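Local structure of beta-phosphoglucomutase (4GIB) at residues L118-N131 and D227-E239. The protein probably interconverts beta-D-glucose 1-phosphate and beta-D-glucose 6-phosphate as a magnesium-dependent phosphomutase of the HAD-like superfamily. Sequence-based numbering, arbitrary orientation.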
loop_
_atom_site.group_PDB
_atom_site.type_symbol
_atom_site.label_atom_id
_atom_site.label_comp_id
_atom_site.label_asym_id
_atom_site.label_seq_id
_atom_site.Cartn_x
_atom_site.Cartn_y
_atom_site.Cartn_z
ATOM N N LEU A 118 10.933 6.702 -3.078
ATOM C CA LEU A 118 10.426 8.068 -2.884
ATOM C C LEU A 118 11.338 8.863 -1.941
ATOM O O LEU A 118 11.930 8.297 -1.027
ATOM C CB LEU A 118 8.953 8.083 -2.458
ATOM C CG LEU A 118 8.008 7.673 -3.600
ATOM C CD1 LEU A 118 6.529 7.584 -3.182
ATOM C CD2 LEU A 118 8.167 8.644 -4.790
ATOM N N PRO A 119 11.502 10.171 -2.210
ATOM C CA PRO A 119 12.361 11.053 -1.405
ATOM C C PRO A 119 12.051 10.984 0.088
ATOM O O PRO A 119 10.878 11.007 0.468
ATOM C CB PRO A 119 12.020 12.453 -1.932
ATOM C CG PRO A 119 11.479 12.240 -3.292
ATOM C CD PRO A 119 10.840 10.895 -3.308
ATOM N N GLY A 120 13.095 10.894 0.918
ATOM C CA GLY A 120 12.951 10.836 2.372
ATOM C C GLY A 120 12.688 9.462 2.977
ATOM O O GLY A 120 12.817 9.290 4.180
ATOM N N ILE A 121 12.353 8.470 2.162
ATOM C CA ILE A 121 12.016 7.133 2.689
ATOM C C ILE A 121 13.218 6.384 3.248
ATOM O O ILE A 121 13.151 5.865 4.359
ATOM C CB ILE A 121 11.305 6.286 1.642
ATOM C CG1 ILE A 121 9.987 6.947 1.264
ATOM C CG2 ILE A 121 11.029 4.848 2.174
ATOM C CD1 ILE A 121 8.985 7.042 2.435
ATOM N N GLU A 122 14.312 6.314 2.489
ATOM C CA GLU A 122 15.525 5.659 2.995
ATOM C C GLU A 122 15.968 6.230 4.322
ATOM O O GLU A 122 16.323 5.491 5.230
ATOM C CB GLU A 122 16.703 5.792 2.040
ATOM C CG GLU A 122 16.800 4.742 1.008
ATOM C CD GLU A 122 18.149 4.782 0.316
ATOM O OE1 GLU A 122 18.460 5.813 -0.328
ATOM O OE2 GLU A 122 18.892 3.774 0.415
ATOM N N SER A 123 15.985 7.552 4.418
ATOM C CA SER A 123 16.414 8.225 5.653
ATOM C C SER A 123 15.473 7.859 6.794
ATOM O O SER A 123 15.911 7.615 7.919
ATOM C CB SER A 123 16.470 9.733 5.448
ATOM O OG SER A 123 16.680 10.398 6.672
ATOM N N LEU A 124 14.177 7.802 6.507
ATOM C CA LEU A 124 13.209 7.404 7.528
ATOM C C LEU A 124 13.486 5.967 7.936
ATOM O O LEU A 124 13.612 5.669 9.120
ATOM C CB LEU A 124 11.762 7.523 7.034
ATOM C CG LEU A 124 10.695 7.242 8.106
ATOM C CD1 LEU A 124 10.818 8.249 9.266
ATOM C CD2 LEU A 124 9.302 7.273 7.535
ATOM N N LEU A 125 13.589 5.078 6.959
ATOM C CA LEU A 125 13.839 3.655 7.250
ATOM C C LEU A 125 15.042 3.485 8.184
ATOM O O LEU A 125 14.971 2.737 9.149
ATOM C CB LEU A 125 14.014 2.849 5.962
ATOM C CG LEU A 125 12.768 2.700 5.073
ATOM C CD1 LEU A 125 13.130 2.021 3.761
ATOM C CD2 LEU A 125 11.632 1.940 5.779
ATOM N N ILE A 126 16.133 4.200 7.914
ATOM C CA ILE A 126 17.312 4.155 8.783
ATOM C C ILE A 126 17.005 4.607 10.221
ATOM O O ILE A 126 17.271 3.867 11.172
ATOM C CB ILE A 126 18.438 5.046 8.242
ATOM C CG1 ILE A 126 18.937 4.502 6.896
ATOM C CG2 ILE A 126 19.560 5.140 9.246
ATOM C CD1 ILE A 126 19.274 3.073 6.928
ATOM N N ASP A 127 16.454 5.813 10.372
ATOM C CA ASP A 127 16.115 6.346 11.700
ATOM C C ASP A 127 15.157 5.456 12.507
ATOM O O ASP A 127 15.287 5.361 13.722
ATOM C CB ASP A 127 15.531 7.766 11.597
ATOM C CG ASP A 127 16.565 8.799 11.174
ATOM O OD1 ASP A 127 17.782 8.539 11.321
ATOM O OD2 ASP A 127 16.163 9.881 10.704
ATOM N N VAL A 128 14.182 4.837 11.857
ATOM C CA VAL A 128 13.272 3.951 12.574
ATOM C C VAL A 128 14.088 2.831 13.201
ATOM O O VAL A 128 13.953 2.536 14.392
ATOM C CB VAL A 128 12.195 3.357 11.651
ATOM C CG1 VAL A 128 11.420 2.246 12.351
ATOM C CG2 VAL A 128 11.254 4.449 11.171
ATOM N N LYS A 129 14.964 2.249 12.387
ATOM C CA LYS A 129 15.824 1.161 12.793
ATOM C C LYS A 129 16.772 1.580 13.937
ATOM O O LYS A 129 16.990 0.802 14.864
ATOM C CB LYS A 129 16.607 0.663 11.570
ATOM C CG LYS A 129 17.079 -0.797 11.609
ATOM C CD LYS A 129 18.185 -1.079 12.593
ATOM C CE LYS A 129 18.670 -2.521 12.430
ATOM N NZ LYS A 129 19.772 -2.863 13.374
ATOM N N SER A 130 17.310 2.802 13.887
ATOM C CA SER A 130 18.221 3.299 14.948
ATOM C C SER A 130 17.498 3.552 16.257
ATOM O O SER A 130 18.121 3.658 17.303
ATOM C CB SER A 130 18.896 4.598 14.535
ATOM O OG SER A 130 19.631 4.419 13.363
ATOM N N ASN A 131 16.185 3.702 16.198
ATOM C CA ASN A 131 15.402 3.888 17.401
ATOM C C ASN A 131 14.814 2.560 17.865
ATOM O O ASN A 131 13.851 2.536 18.632
ATOM C CB ASN A 131 14.333 4.953 17.179
ATOM C CG ASN A 131 14.907 6.351 17.201
ATOM O OD1 ASN A 131 15.226 6.921 16.164
ATOM N ND2 ASN A 131 15.103 6.882 18.391
ATOM N N ASP A 227 2.379 16.590 3.192
ATOM C CA ASP A 227 2.323 16.865 1.758
ATOM C C ASP A 227 2.976 15.814 0.880
ATOM O O ASP A 227 2.407 15.424 -0.136
ATOM C CB ASP A 227 3.007 18.218 1.454
ATOM C CG ASP A 227 2.258 19.401 2.040
ATOM O OD1 ASP A 227 1.094 19.220 2.444
ATOM O OD2 ASP A 227 2.822 20.522 2.084
ATOM N N SER A 228 4.184 15.398 1.256
ATOM C CA SER A 228 4.944 14.440 0.487
ATOM C C SER A 228 5.864 13.629 1.390
ATOM O O SER A 228 6.034 13.957 2.579
ATOM C CB SER A 228 5.780 15.155 -0.576
ATOM O OG SER A 228 6.793 15.941 0.010
ATOM N N THR A 229 6.464 12.583 0.809
ATOM C CA THR A 229 7.349 11.677 1.541
ATOM C C THR A 229 8.540 12.411 2.180
ATOM O O THR A 229 9.089 11.948 3.181
ATOM C CB THR A 229 7.824 10.497 0.647
ATOM O OG1 THR A 229 8.497 11.003 -0.512
ATOM C CG2 THR A 229 6.623 9.632 0.195
ATOM N N ASN A 230 8.921 13.559 1.618
ATOM C CA ASN A 230 10.007 14.379 2.183
ATOM C C ASN A 230 9.658 15.000 3.519
ATOM O O ASN A 230 10.546 15.476 4.236
ATOM C CB ASN A 230 10.385 15.521 1.237
ATOM C CG ASN A 230 11.448 15.139 0.249
ATOM O OD1 ASN A 230 12.294 14.280 0.517
ATOM N ND2 ASN A 230 11.458 15.821 -0.886
ATOM N N GLN A 231 8.365 15.024 3.834
ATOM C CA GLN A 231 7.883 15.603 5.077
ATOM C C GLN A 231 7.833 14.538 6.180
ATOM O O GLN A 231 7.579 14.859 7.327
ATOM C CB GLN A 231 6.482 16.176 4.867
ATOM C CG GLN A 231 6.332 17.119 3.663
ATOM C CD GLN A 231 7.124 18.387 3.810
ATOM O OE1 GLN A 231 7.131 18.998 4.873
ATOM N NE2 GLN A 231 7.776 18.816 2.731
ATOM N N LEU A 232 8.043 13.271 5.814
ATOM C CA LEU A 232 8.027 12.160 6.773
ATOM C C LEU A 232 9.338 12.064 7.563
ATOM O O LEU A 232 10.146 11.161 7.338
ATOM C CB LEU A 232 7.770 10.838 6.058
ATOM C CG LEU A 232 6.393 10.640 5.414
ATOM C CD1 LEU A 232 6.361 9.302 4.701
ATOM C CD2 LEU A 232 5.305 10.724 6.469
ATOM N N LYS A 233 9.527 12.991 8.499
ATOM C CA LYS A 233 10.732 13.028 9.321
ATOM C C LYS A 233 10.430 12.319 10.636
ATOM O O LYS A 233 9.339 12.467 11.198
ATOM C CB LYS A 233 11.165 14.465 9.558
ATOM C CG LYS A 233 11.130 15.305 8.290
ATOM C CD LYS A 233 11.884 16.633 8.431
ATOM C CE LYS A 233 13.393 16.422 8.407
ATOM N NZ LYS A 233 13.872 15.803 7.125
ATOM N N PHE A 234 11.396 11.556 11.126
ATOM C CA PHE A 234 11.183 10.742 12.304
ATOM C C PHE A 234 10.804 11.503 13.578
ATOM O O PHE A 234 9.888 11.093 14.279
ATOM C CB PHE A 234 12.377 9.825 12.583
ATOM C CG PHE A 234 12.155 8.953 13.767
ATOM C CD1 PHE A 234 11.455 7.763 13.636
ATOM C CD2 PHE A 234 12.567 9.355 15.024
ATOM C CE1 PHE A 234 11.203 6.965 14.734
ATOM C CE2 PHE A 234 12.324 8.566 16.138
ATOM C CZ PHE A 234 11.633 7.362 15.987
ATOM N N GLU A 235 11.505 12.590 13.882
ATOM C CA GLU A 235 11.212 13.360 15.090
ATOM C C GLU A 235 9.847 14.030 15.007
ATOM O O GLU A 235 9.148 14.123 16.013
ATOM C CB GLU A 235 12.332 14.376 15.385
ATOM C CG GLU A 235 13.651 13.680 15.718
ATOM C CD GLU A 235 14.801 14.626 15.976
ATOM O OE1 GLU A 235 14.571 15.777 16.417
ATOM O OE2 GLU A 235 15.954 14.198 15.752
ATOM N N TYR A 236 9.474 14.492 13.813
ATOM C CA TYR A 236 8.163 15.109 13.604
ATOM C C TYR A 236 7.057 14.064 13.758
ATOM O O TYR A 236 6.039 14.307 14.405
ATOM C CB TYR A 236 8.090 15.760 12.223
ATOM C CG TYR A 236 6.741 16.357 11.892
ATOM C CD1 TYR A 236 6.337 17.552 12.471
ATOM C CD2 TYR A 236 5.879 15.740 10.980
ATOM C CE1 TYR A 236 5.103 18.120 12.176
ATOM C CE2 TYR A 236 4.635 16.304 10.675
ATOM C CZ TYR A 236 4.259 17.501 11.283
ATOM O OH TYR A 236 3.051 18.097 11.004
ATOM N N ILE A 237 7.252 12.902 13.158
ATOM C CA ILE A 237 6.278 11.825 13.297
ATOM C C ILE A 237 6.153 11.444 14.784
ATOM O O ILE A 237 5.052 11.275 15.296
ATOM C CB ILE A 237 6.668 10.568 12.437
ATOM C CG1 ILE A 237 6.571 10.896 10.938
ATOM C CG2 ILE A 237 5.751 9.401 12.751
ATOM C CD1 ILE A 237 7.051 9.785 10.000
ATOM N N GLN A 238 7.275 11.347 15.489
ATOM C CA GLN A 238 7.214 10.948 16.894
ATOM C C GLN A 238 6.503 11.983 17.763
ATOM O O GLN A 238 5.657 11.627 18.583
ATOM C CB GLN A 238 8.598 10.626 17.460
ATOM C CG GLN A 238 8.496 9.970 18.833
ATOM C CD GLN A 238 9.768 9.313 19.275
ATOM O OE1 GLN A 238 10.838 9.916 19.248
ATOM N NE2 GLN A 238 9.661 8.064 19.694
ATOM N N GLU A 239 6.838 13.259 17.592
ATOM C CA GLU A 239 6.182 14.305 18.363
ATOM C C GLU A 239 4.653 14.222 18.144
ATOM O O GLU A 239 3.878 14.264 19.106
ATOM C CB GLU A 239 6.749 15.680 17.995
ATOM C CG GLU A 239 6.137 16.894 18.719
ATOM C CD GLU A 239 6.351 16.903 20.244
ATOM O OE1 GLU A 239 6.010 15.901 20.920
ATOM O OE2 GLU A 239 6.819 17.948 20.774
HETATM O O HOH W 1 12.580 11.189 5.842
HETATM O O HOH W 2 13.520 10.413 9.461
#
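With chi1 at -178°, CG of Phe-234 lies anti to its backbone N, sending the ring along helix 121-130 past Asp-127 and Val-128 to Asn-131, whose side chain covers one ring face. Leu-124 CG is likewise anti, swinging the branched end toward residues 232-237; CD1 is the branch that reaches Phe-234 CB (4.0 Å), near the ring plane at its edge, and Ile-237 CD1 (4.1 Å). CG2 of Val-128 meets Phe-234 CD1 at 4.1 Å, the side chains crossing nearly at right angles. At the other end Thr-229 OG1 donates to Pro-119 O at 2.6 Å, on an in-plane lone pair (C=O...O angle 140°), tying 3-10 segment 229-231 to the type II turn before the helix. Two waters bridge the segments: one donates to Gly-120 O and Leu-232 O, the other accepts from Phe-234 N (2.9 Å) and donates to Asp-127 OD2. The axes of helix 121-130 and of 234-239, the start of helix 234-247, come within 10.9 Å, N-to-C directions 62° apart. Beneath them lies the parallel sheet of the Rossmann-like HAD core: Leu-124 packs on Phe-31, Val-128 and Ile-237 share Phe-29 of strand 28-31, and Leu-232 rests on Val-226 of edge strand 224-226.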